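Local coordinates for protein cellulase CEL9M (PDB 1IA6) that probably hydrolyses internal beta-1,4-glucosidic linkages of cellulose and related beta-glucans as a family 9 glycoside hydrolase, at residues K11-C22 with N90-Y100. Residues are numbered along the deposited sequence; the frame is centred on the assembly and turned at random.
With ZN (zinc ion), chain C.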
loop_
_atom_site.group_PDB
_atom_site.type_symbol
_atom_site.label_atom_id
_atom_site.label_comp_id
_atom_site.label_asym_id
_atom_site.label_seq_id
_atom_site.Cartn_x
_atom_site.Cartn_y
_atom_site.Cartn_z
ATOM N N LYS A 11 -3.003 -15.512 -1.005
ATOM C CA LYS A 11 -3.115 -15.790 0.423
ATOM C C LYS A 11 -1.864 -15.326 1.156
ATOM O O LYS A 11 -1.950 -14.675 2.198
ATOM C CB LYS A 11 -3.304 -17.288 0.676
ATOM C CG LYS A 11 -3.427 -17.627 2.162
ATOM C CD LYS A 11 -3.443 -19.129 2.426
ATOM C CE LYS A 11 -2.083 -19.760 2.174
ATOM N NZ LYS A 11 -2.061 -21.209 2.541
ATOM N N ASP A 12 -0.699 -15.667 0.612
ATOM C CA ASP A 12 0.558 -15.274 1.235
ATOM C C ASP A 12 0.737 -13.759 1.293
ATOM O O ASP A 12 1.161 -13.235 2.312
ATOM C CB ASP A 12 1.756 -15.865 0.487
ATOM C CG ASP A 12 1.864 -17.370 0.628
ATOM O OD1 ASP A 12 1.294 -17.940 1.582
ATOM O OD2 ASP A 12 2.544 -17.985 -0.218
ATOM N N SER A 13 0.415 -13.065 0.202
ATOM C CA SER A 13 0.582 -11.611 0.141
ATOM C C SER A 13 -0.269 -10.875 1.174
ATOM O O SER A 13 0.090 -9.785 1.627
ATOM C CB SER A 13 0.275 -11.095 -1.273
ATOM O OG SER A 13 -1.091 -11.256 -1.607
ATOM N N ILE A 14 -1.396 -11.471 1.547
ATOM C CA ILE A 14 -2.278 -10.873 2.546
ATOM C C ILE A 14 -1.731 -11.176 3.940
ATOM O O ILE A 14 -1.743 -10.324 4.824
ATOM C CB ILE A 14 -3.702 -11.441 2.436
ATOM C CG1 ILE A 14 -4.306 -11.060 1.083
ATOM C CG2 ILE A 14 -4.561 -10.930 3.592
ATOM C CD1 ILE A 14 -5.579 -11.820 0.747
ATOM N N ILE A 15 -1.249 -12.403 4.122
ATOM C CA ILE A 15 -0.686 -12.841 5.395
ATOM C C ILE A 15 0.504 -11.984 5.824
ATOM O O ILE A 15 0.716 -11.753 7.017
ATOM C CB ILE A 15 -0.252 -14.325 5.306
ATOM C CG1 ILE A 15 -1.475 -15.225 5.499
ATOM C CG2 ILE A 15 0.834 -14.630 6.326
ATOM C CD1 ILE A 15 -1.231 -16.683 5.112
ATOM N N PHE A 16 1.274 -11.516 4.850
ATOM C CA PHE A 16 2.439 -10.677 5.122
ATOM C C PHE A 16 2.166 -9.564 6.132
ATOM O O PHE A 16 2.970 -9.320 7.027
ATOM C CB PHE A 16 2.942 -10.032 3.827
ATOM C CG PHE A 16 3.863 -8.868 4.056
ATOM C CD1 PHE A 16 5.157 -9.068 4.520
ATOM C CD2 PHE A 16 3.419 -7.563 3.849
ATOM C CE1 PHE A 16 5.997 -7.989 4.778
ATOM C CE2 PHE A 16 4.250 -6.478 4.104
ATOM C CZ PHE A 16 5.540 -6.690 4.569
ATOM N N PHE A 17 1.035 -8.885 5.982
ATOM C CA PHE A 17 0.708 -7.774 6.866
ATOM C C PHE A 17 0.720 -8.104 8.352
ATOM O O PHE A 17 0.962 -7.225 9.178
ATOM C CB PHE A 17 -0.622 -7.159 6.429
ATOM C CG PHE A 17 -0.536 -6.467 5.098
ATOM C CD1 PHE A 17 -0.010 -5.181 5.003
ATOM C CD2 PHE A 17 -0.899 -7.128 3.930
ATOM C CE1 PHE A 17 0.155 -4.564 3.764
ATOM C CE2 PHE A 17 -0.737 -6.522 2.687
ATOM C CZ PHE A 17 -0.208 -5.238 2.603
ATOM N N ASP A 18 0.480 -9.370 8.691
ATOM C CA ASP A 18 0.505 -9.805 10.085
ATOM C C ASP A 18 1.884 -9.548 10.703
ATOM O O ASP A 18 2.000 -9.304 11.905
ATOM C CB ASP A 18 0.191 -11.311 10.188
ATOM C CG ASP A 18 -1.297 -11.600 10.319
ATOM O OD1 ASP A 18 -2.109 -10.669 10.152
ATOM O OD2 ASP A 18 -1.652 -12.774 10.586
ATOM N N ALA A 19 2.931 -9.601 9.885
ATOM C CA ALA A 19 4.288 -9.398 10.394
ATOM C C ALA A 19 4.570 -7.970 10.837
ATOM O O ALA A 19 5.501 -7.728 11.606
ATOM C CB ALA A 19 5.316 -9.817 9.341
ATOM N N ASN A 20 3.774 -7.024 10.355
ATOM C CA ASN A 20 3.990 -5.623 10.701
ATOM C C ASN A 20 2.967 -5.008 11.648
ATOM O O ASN A 20 3.037 -3.813 11.944
ATOM C CB ASN A 20 4.086 -4.790 9.419
ATOM C CG ASN A 20 5.460 -4.888 8.767
ATOM O OD1 ASN A 20 6.118 -5.925 8.846
ATOM N ND2 ASN A 20 5.894 -3.809 8.115
ATOM N N LYS A 21 2.031 -5.814 12.136
ATOM C CA LYS A 21 1.025 -5.295 13.055
ATOM C C LYS A 21 1.689 -4.730 14.300
ATOM O O LYS A 21 2.640 -5.303 14.832
ATOM C CB LYS A 21 0.005 -6.380 13.415
ATOM C CG LYS A 21 -0.979 -6.630 12.281
ATOM C CD LYS A 21 -2.012 -7.688 12.605
ATOM C CE LYS A 21 -2.979 -7.845 11.434
ATOM N NZ LYS A 21 -3.935 -8.963 11.625
ATOM N N CYS A 22 1.177 -3.591 14.749
ATOM C CA CYS A 22 1.716 -2.889 15.907
ATOM C C CYS A 22 0.630 -2.719 16.964
ATOM O O CYS A 22 -0.553 -2.640 16.636
ATOM C CB CYS A 22 2.222 -1.520 15.446
ATOM S SG CYS A 22 3.063 -0.495 16.663
ATOM N N ASN A 90 -10.150 -15.933 1.027
ATOM C CA ASN A 90 -9.287 -14.932 1.646
ATOM C C ASN A 90 -10.003 -13.667 2.106
ATOM O O ASN A 90 -9.385 -12.785 2.704
ATOM C CB ASN A 90 -8.161 -14.549 0.685
ATOM C CG ASN A 90 -7.100 -15.620 0.586
ATOM O OD1 ASN A 90 -6.488 -15.990 1.588
ATOM N ND2 ASN A 90 -6.876 -16.129 -0.622
ATOM N N THR A 91 -11.300 -13.577 1.848
ATOM C CA THR A 91 -12.051 -12.388 2.232
ATOM C C THR A 91 -12.026 -12.074 3.724
ATOM O O THR A 91 -11.845 -10.921 4.114
ATOM C CB THR A 91 -13.510 -12.497 1.779
ATOM O OG1 THR A 91 -13.545 -12.702 0.363
ATOM C CG2 THR A 91 -14.268 -11.220 2.113
ATOM N N THR A 92 -12.213 -13.092 4.555
ATOM C CA THR A 92 -12.221 -12.894 6.000
ATOM C C THR A 92 -10.911 -12.316 6.521
ATOM O O THR A 92 -10.915 -11.356 7.291
ATOM C CB THR A 92 -12.507 -14.212 6.736
ATOM O OG1 THR A 92 -13.794 -14.703 6.344
ATOM C CG2 THR A 92 -12.484 -13.996 8.243
ATOM N N LYS A 93 -9.794 -12.902 6.104
ATOM C CA LYS A 93 -8.484 -12.435 6.542
ATOM C C LYS A 93 -8.232 -11.026 6.011
ATOM O O LYS A 93 -7.736 -10.163 6.730
ATOM C CB LYS A 93 -7.391 -13.390 6.042
ATOM C CG LYS A 93 -5.986 -13.071 6.551
ATOM C CD LYS A 93 -5.892 -13.212 8.064
ATOM C CE LYS A 93 -4.473 -12.951 8.547
ATOM N NZ LYS A 93 -4.324 -13.108 10.022
ATOM N N MET A 94 -8.584 -10.797 4.749
ATOM C CA MET A 94 -8.398 -9.484 4.141
ATOM C C MET A 94 -9.126 -8.408 4.949
ATOM O O MET A 94 -8.573 -7.339 5.216
ATOM C CB MET A 94 -8.920 -9.495 2.702
ATOM C CG MET A 94 -8.747 -8.180 1.973
ATOM S SD MET A 94 -7.009 -7.806 1.638
ATOM C CE MET A 94 -7.193 -6.671 0.285
ATOM N N LEU A 95 -10.368 -8.688 5.336
ATOM C CA LEU A 95 -11.149 -7.729 6.112
ATOM C C LEU A 95 -10.510 -7.453 7.466
ATOM O O LEU A 95 -10.581 -6.333 7.976
ATOM C CB LEU A 95 -12.589 -8.227 6.288
ATOM C CG LEU A 95 -13.431 -8.130 5.010
ATOM C CD1 LEU A 95 -14.772 -8.821 5.210
ATOM C CD2 LEU A 95 -13.625 -6.671 4.644
ATOM N N GLN A 96 -9.883 -8.468 8.049
ATOM C CA GLN A 96 -9.217 -8.281 9.327
ATOM C C GLN A 96 -8.030 -7.329 9.161
ATOM O O GLN A 96 -7.822 -6.453 9.995
ATOM C CB GLN A 96 -8.738 -9.623 9.884
ATOM C CG GLN A 96 -9.864 -10.637 10.042
ATOM C CD GLN A 96 -9.435 -11.883 10.787
ATOM O OE1 GLN A 96 -8.365 -12.432 10.531
ATOM N NE2 GLN A 96 -10.278 -12.343 11.708
ATOM N N GLN A 97 -7.264 -7.488 8.083
ATOM C CA GLN A 97 -6.104 -6.621 7.849
ATOM C C GLN A 97 -6.574 -5.185 7.666
ATOM O O GLN A 97 -5.977 -4.248 8.197
ATOM C CB GLN A 97 -5.328 -7.062 6.600
ATOM C CG GLN A 97 -4.980 -8.548 6.546
ATOM C CD GLN A 97 -4.186 -9.016 7.748
ATOM O OE1 GLN A 97 -4.608 -8.841 8.890
ATOM N NE2 GLN A 97 -3.033 -9.625 7.497
ATOM N N LEU A 98 -7.658 -5.022 6.917
ATOM C CA LEU A 98 -8.205 -3.696 6.662
ATOM C C LEU A 98 -8.747 -3.035 7.926
ATOM O O LEU A 98 -8.493 -1.856 8.173
ATOM C CB LEU A 98 -9.307 -3.777 5.599
ATOM C CG LEU A 98 -8.784 -4.072 4.190
ATOM C CD1 LEU A 98 -9.923 -4.492 3.278
ATOM C CD2 LEU A 98 -8.090 -2.833 3.649
ATOM N N LYS A 99 -9.479 -3.787 8.737
ATOM C CA LYS A 99 -10.028 -3.204 9.952
ATOM C C LYS A 99 -8.922 -2.802 10.920
ATOM O O LYS A 99 -9.088 -1.865 11.706
ATOM C CB LYS A 99 -11.001 -4.165 10.639
ATOM C CG LYS A 99 -11.856 -3.466 11.701
ATOM C CD LYS A 99 -12.949 -4.368 12.245
ATOM C CE LYS A 99 -13.906 -3.595 13.151
ATOM N NZ LYS A 99 -13.197 -2.973 14.303
ATOM N N TYR A 100 -7.786 -3.494 10.863
ATOM C CA TYR A 100 -6.685 -3.144 11.750
ATOM C C TYR A 100 -6.182 -1.753 11.353
ATOM O O TYR A 100 -5.734 -0.979 12.204
ATOM C CB TYR A 100 -5.550 -4.162 11.650
ATOM C CG TYR A 100 -4.722 -4.246 12.917
ATOM C CD1 TYR A 100 -5.196 -4.934 14.035
ATOM C CD2 TYR A 100 -3.484 -3.615 13.009
ATOM C CE1 TYR A 100 -4.455 -4.994 15.216
ATOM C CE2 TYR A 100 -2.731 -3.667 14.188
ATOM C CZ TYR A 100 -3.224 -4.356 15.286
ATOM O OH TYR A 100 -2.496 -4.398 16.459
HETATM ZN ZN ZN C . 4.799 -1.896 17.148
HETATM O O HOH W 1 -4.653 -14.741 3.592
#
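A bend at chi2 (-57°) folds the Gln97 side chain so that its amide reaches both Asp18 and Lys21, whereas Lys21, extended beyond CG, runs across it at about a right angle. Glutamine suits this place because its amide offers both donor and acceptor. Gln97 NE2 gives one hydrogen to Ile14 O (3.0 Å, 165° at the hydrogen) and the other to Asp18 OD1 (3.0 Å), while Gln97 OE1 takes Lys21 NZ at 2.8 Å, in the carbonyl plane on a lone pair. This triple grip should fix the amide's rotation. Lys21 NZ also forms a salt bridge to Asp18 OD1, from the carboxylate face opposite Gln97 NE2. Asp18 OD2 accepts from Val31 N and makes a second salt bridge, to Lys93 NZ on its syn side (2.8 Å); joining both lysines in one network probably stabilises the buried carboxylate as an anion.

These contacts join helix 91-107 to helix 6-15 and the turns after it in the (alpha/alpha)6 barrel of family 9; segments 11-15 and 91-100 run roughly parallel, 23° apart. Beta-branched Ile14, late in its helix, meets two neighbours, CG2 3.8 Å from Gln97 CG and CD1 against Asn90 CB. Lysine's long aliphatic chain lets Lys21 CD make a CH-pi contact, 4.2 Å over the Tyr100 ring centre, while tyrosine adds a hydroxyl donating to Cys22 O (2.6 Å), tethering a cysteine that binds zinc with Cys38, His39 and His55.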